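Local coordinates for protein O-methyltransferase (Saccharopolyspora spinosa, PDB 4CE0) that probably transfers a methyl group from S-adenosyl-L-methionine to the 4'-hydroxyl of the rhamnose of spinosyn precursors, with the aid of a bound magnesium ion, at residues Ser3-Tyr8 with Leu97-Asp102; Val15-Ile20 with Ile55-Leu60; Ile176-Val181 with Lys202-Gly207; Gly206-Ile211 with Gly243-Arg248. All blocks are in the same frame, centred on the assembly; numbering follows the deposited sequence.

Contact 1 (Ser3-Tyr8 with Leu97-Asp102)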
loop_
_atom_site.group_PDB
_atom_site.type_symbol
_atom_site.label_atom_id
_atom_site.label_comp_id
_atom_site.label_asym_id
_atom_site.label_seq_id
_atom_site.Cartn_x
_atom_site.Cartn_y
_atom_site.Cartn_z
ATOM N N SER A 3 13.884 -13.917 1.369
ATOM C CA SER A 3 13.391 -12.972 0.338
ATOM C C SER A 3 11.937 -12.657 0.711
ATOM O O SER A 3 11.020 -12.702 -0.130
ATOM C CB SER A 3 13.463 -13.515 -1.098
ATOM O OG SER A 3 14.803 -13.580 -1.554
ATOM N N GLN A 4 11.741 -12.328 1.985
ATOM C CA GLN A 4 10.433 -12.466 2.594
ATOM C C GLN A 4 9.530 -11.256 2.373
ATOM O O GLN A 4 10.015 -10.136 2.176
ATOM C CB GLN A 4 10.580 -12.778 4.087
ATOM C CG GLN A 4 10.179 -14.215 4.468
ATOM C CD GLN A 4 8.719 -14.527 4.159
ATOM O OE1 GLN A 4 8.267 -14.410 3.016
ATOM N NE2 GLN A 4 7.974 -14.920 5.182
ATOM N N ASN A 5 8.217 -11.520 2.387
ATOM C CA ASN A 5 7.199 -10.497 2.198
ATOM C C ASN A 5 7.346 -9.666 0.935
ATOM O O ASN A 5 7.214 -8.442 0.956
ATOM C CB ASN A 5 7.136 -9.608 3.437
ATOM C CG ASN A 5 6.502 -10.324 4.625
ATOM O OD1 ASN A 5 5.340 -10.704 4.573
ATOM N ND2 ASN A 5 7.265 -10.508 5.699
ATOM N N ALA A 6 7.568 -10.330 -0.193
ATOM C CA ALA A 6 7.727 -9.607 -1.453
ATOM C C ALA A 6 6.504 -8.781 -1.847
ATOM O O ALA A 6 6.659 -7.674 -2.351
ATOM C CB ALA A 6 8.093 -10.580 -2.607
ATOM N N LEU A 7 5.296 -9.322 -1.650
ATOM C CA LEU A 7 4.045 -8.601 -1.999
ATOM C C LEU A 7 3.913 -7.285 -1.241
ATOM O O LEU A 7 3.602 -6.223 -1.816
ATOM C CB LEU A 7 2.831 -9.483 -1.714
ATOM C CG LEU A 7 2.595 -10.636 -2.696
ATOM C CD1 LEU A 7 1.454 -11.506 -2.229
ATOM C CD2 LEU A 7 2.319 -10.067 -4.065
ATOM N N TYR A 8 4.160 -7.369 0.061
ATOM C CA TYR A 8 4.206 -6.191 0.923
ATOM C C TYR A 8 5.110 -5.116 0.363
ATOM O O TYR A 8 4.679 -3.983 0.133
ATOM C CB TYR A 8 4.693 -6.615 2.296
ATOM C CG TYR A 8 4.927 -5.507 3.289
ATOM C CD1 TYR A 8 3.920 -4.584 3.602
ATOM C CD2 TYR A 8 6.155 -5.381 3.928
ATOM C CE1 TYR A 8 4.130 -3.567 4.542
ATOM C CE2 TYR A 8 6.374 -4.364 4.890
ATOM C CZ TYR A 8 5.363 -3.471 5.180
ATOM O OH TYR A 8 5.610 -2.484 6.107
ATOM N N LEU A 97 13.325 -4.012 6.884
ATOM C CA LEU A 97 13.597 -4.643 8.187
ATOM C C LEU A 97 12.375 -5.370 8.744
ATOM O O LEU A 97 12.478 -6.488 9.247
ATOM C CB LEU A 97 14.051 -3.604 9.225
ATOM C CG LEU A 97 15.333 -2.834 8.925
ATOM C CD1 LEU A 97 15.640 -1.881 10.074
ATOM C CD2 LEU A 97 16.477 -3.792 8.670
ATOM N N GLN A 98 11.226 -4.706 8.711
ATOM C CA GLN A 98 9.975 -5.343 9.100
ATOM C C GLN A 98 9.710 -6.573 8.245
ATOM O O GLN A 98 9.271 -7.588 8.768
ATOM C CB GLN A 98 8.805 -4.351 8.936
ATOM C CG GLN A 98 7.464 -4.879 9.416
ATOM C CD GLN A 98 7.450 -5.133 10.903
ATOM O OE1 GLN A 98 6.906 -6.139 11.369
ATOM N NE2 GLN A 98 8.055 -4.227 11.663
ATOM N N ALA A 99 9.935 -6.501 6.934
ATOM C CA ALA A 99 9.600 -7.654 6.066
ATOM C C ALA A 99 10.494 -8.833 6.404
ATOM O O ALA A 99 10.103 -9.988 6.245
ATOM C CB ALA A 99 9.757 -7.309 4.610
ATOM N N PHE A 100 11.703 -8.532 6.869
ATOM C CA PHE A 100 12.670 -9.589 7.135
ATOM C C PHE A 100 12.745 -9.979 8.603
ATOM O O PHE A 100 13.511 -10.854 8.967
ATOM C CB PHE A 100 14.041 -9.187 6.622
ATOM C CG PHE A 100 14.224 -9.461 5.158
ATOM C CD1 PHE A 100 13.761 -8.561 4.207
ATOM C CD2 PHE A 100 14.866 -10.621 4.728
ATOM C CE1 PHE A 100 13.915 -8.814 2.869
ATOM C CE2 PHE A 100 15.034 -10.877 3.395
ATOM C CZ PHE A 100 14.554 -9.971 2.454
ATOM N N GLY A 101 11.927 -9.349 9.441
ATOM C CA GLY A 101 11.941 -9.644 10.862
ATOM C C GLY A 101 13.208 -9.225 11.613
ATOM O O GLY A 101 13.411 -9.666 12.728
ATOM N N ASP A 102 14.053 -8.382 11.013
ATOM C CA ASP A 102 15.257 -7.868 11.693
ATOM C C ASP A 102 14.846 -6.767 12.680
ATOM O O ASP A 102 14.380 -5.697 12.288
ATOM C CB ASP A 102 16.283 -7.345 10.679
ATOM C CG ASP A 102 17.561 -6.782 11.351
ATOM O OD1 ASP A 102 17.465 -6.006 12.348
ATOM O OD2 ASP A 102 18.667 -7.111 10.872
#
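With CG lying beside its own backbone N and anti to its carbonyl carbon (chi1 -72°), N5 turns its amide toward A99, while Y8, whose CG is instead anti to the backbone N (chi1 175°), turns its ring edge to the same alanine. The ND2 of N5 donates to the carbonyl O of A99 over 2.9 Å, in the plane of its own amide and on a lone pair of the carbonyl. Asparagine suits this place because it is short enough to pack its CB on the CB of A99 at 3.7 Å while its amide still reaches the C-terminal end of helix 88-100. N5 holds the N-cap position of helix 6-16, yet its amide is spent on A99 rather than on capping; the contact joins the start of this helix, beside which the second subunit packs, to a helix of the Rossmann-like methyltransferase domain. There G101, at positive phi, follows in a Schellman motif with weak bonds. The small methyl of A99 meets Y8, CB to CD2 4.1 Å. Farther out, F100 lends its ring obliquely to the backbone of S3 and Q4, its CZ 3.7 Å from the N of Q4. The OE1 of Q4 accepts the backbone N-H of N5 from above its carbonyl plane.

Contact 2 (Val15-Ile20 with Ile55-Leu60)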
loop_
_atom_site.group_PDB
_atom_site.type_symbol
_atom_site.label_atom_id
_atom_site.label_comp_id
_atom_site.label_asym_id
_atom_site.label_seq_id
_atom_site.Cartn_x
_atom_site.Cartn_y
_atom_site.Cartn_z
ATOM N N VAL A 15 2.894 2.535 -3.245
ATOM C CA VAL A 15 2.262 3.486 -2.335
ATOM C C VAL A 15 3.138 4.722 -2.038
ATOM O O VAL A 15 2.661 5.842 -2.103
ATOM C CB VAL A 15 1.867 2.800 -1.018
ATOM C CG1 VAL A 15 1.118 3.774 -0.128
ATOM C CG2 VAL A 15 1.030 1.546 -1.338
ATOM N N LEU A 16 4.402 4.514 -1.697
ATOM C CA LEU A 16 5.280 5.619 -1.321
ATOM C C LEU A 16 5.506 6.623 -2.464
ATOM O O LEU A 16 5.717 7.802 -2.225
ATOM C CB LEU A 16 6.637 5.062 -0.878
ATOM C CG LEU A 16 6.638 4.328 0.441
ATOM C CD1 LEU A 16 7.928 3.475 0.600
ATOM C CD2 LEU A 16 6.507 5.320 1.550
ATOM N N THR A 17 5.499 6.132 -3.700
ATOM C CA THR A 17 5.574 6.984 -4.887
ATOM C C THR A 17 4.194 7.485 -5.356
ATOM O O THR A 17 4.093 8.207 -6.342
ATOM C CB THR A 17 6.152 6.204 -6.052
ATOM O OG1 THR A 17 5.427 4.984 -6.154
ATOM C CG2 THR A 17 7.655 5.891 -5.838
ATOM N N ASN A 18 3.149 7.066 -4.653
ATOM C CA ASN A 18 1.762 7.365 -5.004
ATOM C C ASN A 18 1.362 7.019 -6.430
ATOM O O ASN A 18 0.705 7.807 -7.104
ATOM C CB ASN A 18 1.458 8.821 -4.728
ATOM C CG ASN A 18 -0.056 9.111 -4.682
ATOM O OD1 ASN A 18 -0.871 8.251 -4.334
ATOM N ND2 ASN A 18 -0.420 10.328 -5.043
ATOM N N THR A 19 1.748 5.837 -6.891
ATOM C CA THR A 19 1.307 5.363 -8.202
ATOM C C THR A 19 -0.098 4.804 -8.101
ATOM O O THR A 19 -0.740 4.592 -9.122
ATOM C CB THR A 19 2.210 4.257 -8.803
ATOM O OG1 THR A 19 2.055 3.041 -8.056
ATOM C CG2 THR A 19 3.655 4.675 -8.793
ATOM N N ILE A 20 -0.576 4.566 -6.880
ATOM C CA ILE A 20 -1.940 4.074 -6.679
ATOM C C ILE A 20 -2.977 5.163 -6.969
ATOM O O ILE A 20 -3.968 4.891 -7.640
ATOM C CB ILE A 20 -2.200 3.560 -5.245
ATOM C CG1 ILE A 20 -1.166 2.530 -4.810
ATOM C CG2 ILE A 20 -3.558 2.930 -5.145
ATOM C CD1 ILE A 20 -1.108 1.277 -5.663
ATOM N N ILE A 55 11.905 9.893 -4.960
ATOM C CA ILE A 55 12.957 9.178 -5.688
ATOM C C ILE A 55 12.527 8.206 -6.783
ATOM O O ILE A 55 13.382 7.751 -7.538
ATOM C CB ILE A 55 13.979 8.465 -4.734
ATOM C CG1 ILE A 55 13.369 7.226 -4.106
ATOM C CG2 ILE A 55 14.491 9.449 -3.720
ATOM C CD1 ILE A 55 14.352 6.369 -3.270
ATOM N N GLY A 56 11.238 7.858 -6.861
ATOM C CA GLY A 56 10.742 6.985 -7.903
ATOM C C GLY A 56 11.006 5.514 -7.621
ATOM O O GLY A 56 11.751 5.186 -6.692
ATOM N N LEU A 57 10.420 4.643 -8.454
ATOM C CA LEU A 57 10.437 3.209 -8.238
ATOM C C LEU A 57 11.803 2.577 -8.486
ATOM O O LEU A 57 12.166 1.591 -7.840
ATOM C CB LEU A 57 9.405 2.530 -9.149
ATOM C CG LEU A 57 7.892 2.741 -8.959
ATOM C CD1 LEU A 57 7.084 1.923 -10.016
ATOM C CD2 LEU A 57 7.420 2.380 -7.553
ATOM N N GLU A 58 12.534 3.090 -9.471
ATOM C CA GLU A 58 13.842 2.535 -9.835
ATOM C C GLU A 58 14.830 2.732 -8.688
ATOM O O GLU A 58 15.616 1.836 -8.332
ATOM C CB GLU A 58 14.393 3.195 -11.105
ATOM C CG GLU A 58 14.184 2.356 -12.337
ATOM C CD GLU A 58 14.434 3.115 -13.645
ATOM O OE1 GLU A 58 14.269 4.362 -13.683
ATOM O OE2 GLU A 58 14.778 2.451 -14.646
ATOM N N ARG A 59 14.791 3.901 -8.088
ATOM C CA ARG A 59 15.707 4.135 -6.963
ATOM C C ARG A 59 15.242 3.429 -5.663
ATOM O O ARG A 59 16.049 3.040 -4.827
ATOM C CB ARG A 59 15.977 5.626 -6.812
ATOM C CG ARG A 59 16.537 6.226 -8.123
ATOM C CD ARG A 59 17.524 7.338 -7.900
ATOM N NE ARG A 59 16.939 8.557 -7.346
ATOM C CZ ARG A 59 16.311 9.483 -8.061
ATOM N NH1 ARG A 59 16.127 9.327 -9.368
ATOM N NH2 ARG A 59 15.863 10.565 -7.470
ATOM N N LEU A 60 13.944 3.221 -5.508
ATOM C CA LEU A 60 13.457 2.454 -4.362
ATOM C C LEU A 60 13.860 0.991 -4.561
ATOM O O LEU A 60 14.170 0.292 -3.583
ATOM C CB LEU A 60 11.936 2.578 -4.215
ATOM C CG LEU A 60 11.360 3.770 -3.467
ATOM C CD1 LEU A 60 9.865 3.746 -3.654
ATOM C CD2 LEU A 60 11.732 3.768 -1.983
#
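Apolar contacts carry this meeting of T17 with G56, L57 and L60, and no hydrogen bond crosses it. The methyl CG2 of T17 touches CD1 of L60 at 3.8 Å, the two side chains running antiparallel past one another. The same methyl rests on the backbone of G56, 3.8 Å from its C; glycine suits the start of the helix because its phi is positive (80°). L57 comes in crosswise and sets its CD2 3.6 Å from OG1 of T17. L16 adds a looser touch, CB to CD1 of L60 at 4.5 Å.

The polar bonds of T17 go to its own helix. With chi1 at 50°, OG1 stands between the backbone N and the carbonyl carbon; though brushed by L57, it bonds back to the carbonyl oxygens of K13 and K14, which share its single proton. Threonine thus offers a hydroxyl to the helix end and a methyl to L60.

N18, at positive phi just beyond helix 6-16, forms a Schellman motif, so the contact sets a helix C-terminus against the N-terminal end of helix 56-73. That end borders the cofactor site of the methyltransferase: I55 lines the S-adenosyl-L-homocysteine pocket, and R59 salt-bridges the magnesium ligand D212.

Contact 3 (Ile176-Val181 with Lys202-Gly207)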
loop_
_atom_site.group_PDB
_atom_site.type_symbol
_atom_site.label_atom_id
_atom_site.label_comp_id
_atom_site.label_asym_id
_atom_site.label_seq_id
_atom_site.Cartn_x
_atom_site.Cartn_y
_atom_site.Cartn_z
ATOM N N ILE A 176 25.510 7.873 16.041
ATOM C CA ILE A 176 25.538 6.693 15.176
ATOM C C ILE A 176 26.888 5.995 15.344
ATOM O O ILE A 176 27.932 6.637 15.280
ATOM C CB ILE A 176 25.321 7.123 13.708
ATOM C CG1 ILE A 176 23.913 7.726 13.525
ATOM C CG2 ILE A 176 25.534 5.964 12.771
ATOM C CD1 ILE A 176 23.728 8.470 12.227
ATOM N N GLN A 177 26.885 4.686 15.553
ATOM C CA GLN A 177 28.147 3.951 15.763
ATOM C C GLN A 177 28.632 3.270 14.494
ATOM O O GLN A 177 29.808 3.350 14.130
ATOM C CB GLN A 177 27.983 2.888 16.854
ATOM C CG GLN A 177 28.457 3.305 18.220
ATOM C CD GLN A 177 27.648 4.444 18.776
ATOM O OE1 GLN A 177 27.608 5.533 18.205
ATOM N NE2 GLN A 177 26.985 4.199 19.896
ATOM N N GLU A 178 27.730 2.563 13.833
ATOM C CA GLU A 178 28.059 1.965 12.546
ATOM C C GLU A 178 26.872 1.896 11.600
ATOM O O GLU A 178 25.719 1.899 12.013
ATOM C CB GLU A 178 28.725 0.589 12.715
ATOM C CG GLU A 178 27.954 -0.425 13.508
ATOM C CD GLU A 178 28.753 -1.693 13.789
ATOM O OE1 GLU A 178 29.839 -1.861 13.213
ATOM O OE2 GLU A 178 28.288 -2.536 14.576
ATOM N N LEU A 179 27.191 1.849 10.321
ATOM C CA LEU A 179 26.197 1.894 9.283
ATOM C C LEU A 179 26.498 0.773 8.334
ATOM O O LEU A 179 27.657 0.520 8.007
ATOM C CB LEU A 179 26.262 3.237 8.530
ATOM C CG LEU A 179 25.801 4.495 9.290
ATOM C CD1 LEU A 179 26.119 5.786 8.523
ATOM C CD2 LEU A 179 24.327 4.419 9.578
ATOM N N ALA A 180 25.440 0.124 7.869
ATOM C CA ALA A 180 25.546 -0.827 6.779
ATOM C C ALA A 180 25.088 -0.192 5.478
ATOM O O ALA A 180 25.470 -0.636 4.390
ATOM C CB ALA A 180 24.698 -2.051 7.082
ATOM N N VAL A 181 24.220 0.811 5.578
ATOM C CA VAL A 181 23.758 1.539 4.395
ATOM C C VAL A 181 23.735 3.035 4.691
ATOM O O VAL A 181 23.244 3.466 5.705
ATOM C CB VAL A 181 22.330 1.065 3.930
ATOM C CG1 VAL A 181 21.763 1.958 2.824
ATOM C CG2 VAL A 181 22.334 -0.381 3.527
ATOM N N LYS A 202 31.954 5.491 9.368
ATOM C CA LYS A 202 31.169 4.550 10.179
ATOM C C LYS A 202 30.582 3.409 9.358
ATOM O O LYS A 202 29.988 2.460 9.916
ATOM C CB LYS A 202 30.019 5.285 10.893
ATOM C CG LYS A 202 30.487 6.212 11.991
ATOM C CD LYS A 202 29.461 7.275 12.352
ATOM C CE LYS A 202 29.994 8.158 13.491
ATOM N NZ LYS A 202 29.209 9.410 13.635
ATOM N N LEU A 203 30.698 3.516 8.042
ATOM C CA LEU A 203 30.185 2.503 7.140
ATOM C C LEU A 203 31.030 1.255 7.184
ATOM O O LEU A 203 32.227 1.279 6.857
ATOM C CB LEU A 203 30.163 3.008 5.704
ATOM C CG LEU A 203 29.535 2.082 4.661
ATOM C CD1 LEU A 203 28.017 1.850 4.887
ATOM C CD2 LEU A 203 29.749 2.646 3.259
ATOM N N SER A 204 30.387 0.152 7.544
ATOM C CA SER A 204 31.046 -1.153 7.586
ATOM C C SER A 204 31.571 -1.571 6.215
ATOM O O SER A 204 31.060 -1.120 5.175
ATOM C CB SER A 204 30.083 -2.233 8.104
ATOM O OG SER A 204 29.492 -1.864 9.352
ATOM N N PRO A 205 32.606 -2.434 6.206
ATOM C CA PRO A 205 32.972 -3.065 4.940
ATOM C C PRO A 205 31.844 -3.944 4.421
ATOM O O PRO A 205 31.149 -4.626 5.182
ATOM C CB PRO A 205 34.222 -3.898 5.296
ATOM C CG PRO A 205 34.178 -4.064 6.765
ATOM C CD PRO A 205 33.519 -2.822 7.296
ATOM N N GLY A 206 31.645 -3.887 3.118
ATOM C CA GLY A 206 30.531 -4.555 2.477
ATOM C C GLY A 206 29.246 -3.741 2.561
ATOM O O GLY A 206 28.202 -4.225 2.133
ATOM N N GLY A 207 29.322 -2.543 3.150
ATOM C CA GLY A 207 28.178 -1.636 3.271
ATOM C C GLY A 207 28.050 -0.798 2.008
ATOM O O GLY A 207 28.975 -0.773 1.193
#
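Two backbone hydrogen bonds join L179 to the chain from K202 to S204. The N of L179 donates to the carbonyl O of K202 over 2.9 Å, from well above the carbonyl plane, and its own O receives the N-H of S204 at 2.8 Å, nearly straight on the carbonyl. Both belong to one parallel bridge between L179 and L203.

Apolar contacts are few: CD1 of L203 lies 4.3 Å from CB of L179, a suitable pair for a buried sheet face, and CG2 of I176 crosses CD of K202.

The extended stem of K202 runs over carbonyl oxygens, its CE 3.1 Å from the O of I176; next to the ammonium, the C-H bonds of CE are probably somewhat polarised.

The OG of S204 bonds to the carbonyl O of P76. Glycines shape the type II turn from S204 to G207: G206 takes positive phi at its third position, and the CA of G207 has the O of A180 only 3.1 Å away, where a side chain would stand.

The bridge lies where the crossover from strand 179-184 through helix 189-199 returns to the sheet: 203-204 pairs briefly beside L179 before the turn leads into parallel strand 207-211, a beta-alpha-beta unit of the Rossmann-like fold.

Contact 4 (Gly206-Ile211 with Gly243-Arg248)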
loop_
_atom_site.group_PDB
_atom_site.type_symbol
_atom_site.label_atom_id
_atom_site.label_comp_id
_atom_site.label_asym_id
_atom_site.label_seq_id
_atom_site.Cartn_x
_atom_site.Cartn_y
_atom_site.Cartn_z
ATOM N N GLY A 206 31.645 -3.887 3.118
ATOM C CA GLY A 206 30.531 -4.555 2.477
ATOM C C GLY A 206 29.246 -3.741 2.561
ATOM O O GLY A 206 28.202 -4.225 2.133
ATOM N N GLY A 207 29.322 -2.543 3.150
ATOM C CA GLY A 207 28.178 -1.636 3.271
ATOM C C GLY A 207 28.050 -0.798 2.008
ATOM O O GLY A 207 28.975 -0.773 1.193
ATOM N N PHE A 208 26.934 -0.094 1.862
ATOM C CA PHE A 208 26.645 0.654 0.642
ATOM C C PHE A 208 26.574 2.144 0.883
ATOM O O PHE A 208 25.965 2.625 1.868
ATOM C CB PHE A 208 25.297 0.217 0.053
ATOM C CG PHE A 208 25.308 -1.152 -0.558
ATOM C CD1 PHE A 208 25.016 -2.270 0.213
ATOM C CD2 PHE A 208 25.584 -1.320 -1.925
ATOM C CE1 PHE A 208 25.031 -3.536 -0.343
ATOM C CE2 PHE A 208 25.590 -2.578 -2.486
ATOM C CZ PHE A 208 25.309 -3.695 -1.702
ATOM N N VAL A 209 27.175 2.879 -0.044
ATOM C CA VAL A 209 26.898 4.301 -0.175
ATOM C C VAL A 209 26.042 4.502 -1.412
ATOM O O VAL A 209 26.421 4.087 -2.526
ATOM C CB VAL A 209 28.159 5.169 -0.343
ATOM C CG1 VAL A 209 27.741 6.623 -0.315
ATOM C CG2 VAL A 209 29.122 4.904 0.731
ATOM N N ILE A 210 24.893 5.144 -1.197
ATOM C CA ILE A 210 23.962 5.479 -2.242
ATOM C C ILE A 210 23.916 7.001 -2.424
ATOM O O ILE A 210 23.714 7.764 -1.479
ATOM C CB ILE A 210 22.580 4.922 -1.917
ATOM C CG1 ILE A 210 22.610 3.392 -1.888
ATOM C CG2 ILE A 210 21.564 5.368 -2.952
ATOM C CD1 ILE A 210 21.361 2.793 -1.345
ATOM N N ILE A 211 24.138 7.445 -3.649
ATOM C CA ILE A 211 24.173 8.883 -3.956
ATOM C C ILE A 211 22.953 9.185 -4.835
ATOM O O ILE A 211 22.930 8.839 -6.010
ATOM C CB ILE A 211 25.431 9.277 -4.710
ATOM C CG1 ILE A 211 26.693 8.735 -4.035
ATOM C CG2 ILE A 211 25.502 10.794 -4.844
ATOM C CD1 ILE A 211 27.042 9.406 -2.717
ATOM N N GLY A 243 20.814 8.610 -9.918
ATOM C CA GLY A 243 21.453 8.102 -8.739
ATOM C C GLY A 243 22.580 7.160 -9.089
ATOM O O GLY A 243 22.642 6.588 -10.183
ATOM N N ALA A 244 23.484 7.001 -8.142
ATOM C CA ALA A 244 24.578 6.084 -8.310
ATOM C C ALA A 244 24.931 5.546 -6.955
ATOM O O ALA A 244 24.545 6.119 -5.947
ATOM C CB ALA A 244 25.772 6.813 -8.933
ATOM N N TYR A 245 25.692 4.454 -6.915
ATOM C CA TYR A 245 26.092 3.931 -5.629
ATOM C C TYR A 245 27.379 3.151 -5.749
ATOM O O TYR A 245 27.838 2.806 -6.863
ATOM C CB TYR A 245 24.984 3.029 -5.074
ATOM C CG TYR A 245 24.851 1.714 -5.786
ATOM C CD1 TYR A 245 24.121 1.609 -6.980
ATOM C CD2 TYR A 245 25.460 0.575 -5.286
ATOM C CE1 TYR A 245 23.978 0.389 -7.645
ATOM C CE2 TYR A 245 25.338 -0.657 -5.944
ATOM C CZ TYR A 245 24.597 -0.745 -7.118
ATOM O OH TYR A 245 24.478 -1.967 -7.748
ATOM N N TRP A 246 27.977 2.883 -4.602
ATOM C CA TRP A 246 29.055 1.920 -4.570
ATOM C C TRP A 246 29.011 1.148 -3.295
ATOM O O TRP A 246 28.339 1.539 -2.317
ATOM C CB TRP A 246 30.417 2.587 -4.808
ATOM C CG TRP A 246 31.123 3.216 -3.621
ATOM C CD1 TRP A 246 31.933 2.587 -2.718
ATOM C CD2 TRP A 246 31.120 4.609 -3.257
ATOM N NE1 TRP A 246 32.421 3.502 -1.805
ATOM C CE2 TRP A 246 31.943 4.746 -2.121
ATOM C CE3 TRP A 246 30.498 5.745 -3.783
ATOM C CZ2 TRP A 246 32.158 5.976 -1.501
ATOM C CZ3 TRP A 246 30.720 6.962 -3.171
ATOM C CH2 TRP A 246 31.550 7.070 -2.047
ATOM N N ARG A 247 29.715 0.024 -3.320
ATOM C CA ARG A 247 29.824 -0.852 -2.154
ATOM C C ARG A 247 31.232 -0.811 -1.573
ATOM O O ARG A 247 32.214 -1.013 -2.271
ATOM C CB ARG A 247 29.465 -2.285 -2.556
ATOM C CG ARG A 247 29.226 -3.206 -1.348
ATOM C CD ARG A 247 28.792 -4.611 -1.729
ATOM N NE ARG A 247 28.277 -5.309 -0.548
ATOM C CZ ARG A 247 27.582 -6.444 -0.569
ATOM N NH1 ARG A 247 27.265 -7.024 -1.711
ATOM N NH2 ARG A 247 27.157 -6.982 0.565
ATOM N N ARG A 248 31.345 -0.574 -0.280
ATOM C CA ARG A 248 32.650 -0.628 0.367
ATOM C C ARG A 248 33.251 -2.053 0.376
ATOM O O ARG A 248 32.541 -3.057 0.532
ATOM C CB ARG A 248 32.547 -0.052 1.773
ATOM C CG ARG A 248 33.874 0.231 2.418
ATOM C CD ARG A 248 33.688 1.032 3.661
ATOM N NE ARG A 248 34.967 1.505 4.140
ATOM C CZ ARG A 248 35.111 2.411 5.087
ATOM N NH1 ARG A 248 34.041 2.935 5.661
ATOM N NH2 ARG A 248 36.328 2.793 5.451
#
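R247 lies across the ring of F208 with its chain extended from CG to NE, its first torsion holding CG anti to the backbone N (chi1 -166°). Its CG sits over the ring face, 4.0 Å from the centroid, and the guanidinium plane is turned 28° from that of the ring. The charge itself is met by D73, salt-bridged to NH2, while the carbonyl O of G206 takes NE at 2.9 Å and, weakly, NH2. Arginine fits because its aliphatic stem packs on the ring while the guanidinium serves G206 and D73.

Beneath these side chains runs an antiparallel pair, strands 207-211 and 244-247: the parallel sheet of the Rossmann-like fold is here continued by a reversed strand, as is usual in class I methyltransferases. V209 with W246 and I211 with A244 are its hydrogen-bonded pairs.

On the face opposite F208, V209 stands over the W246 indole, its CB 4.0 Å above the centre of the six-membered ring, a branched aliphatic against a broad aromatic face. W246, also in a cation-pi contact with R227, achieves this with CG between its backbone N and carbonyl carbon (chi1 84°). Y245, similarly folded, sets CD2 3.9 Å from CD2 of F208, near the plane of the phenylalanine ring.

Contacts 3 and 4 are buried and belong to the central sheet, whereas contacts 1 and 2 are partly exposed and join helices at the dimer side, where both touch the second subunit. Contacts 1 and 2 share helix 6-16, gripped near its start by an amide-to-carbonyl bond and near its end by van der Waals packing, with no hydrogen bond between the two segments. Contacts 3 and 4 meet at G206 and G207, and strands 179-184 and 207-211 are neighbours; one has a parallel bridge, the other an antiparallel ladder with aromatic and cationic side chains. Contact 2 reaches contact 4 where R59 packs on G243, close to the magnesium site, while contact 1 lies away from the annotated sites.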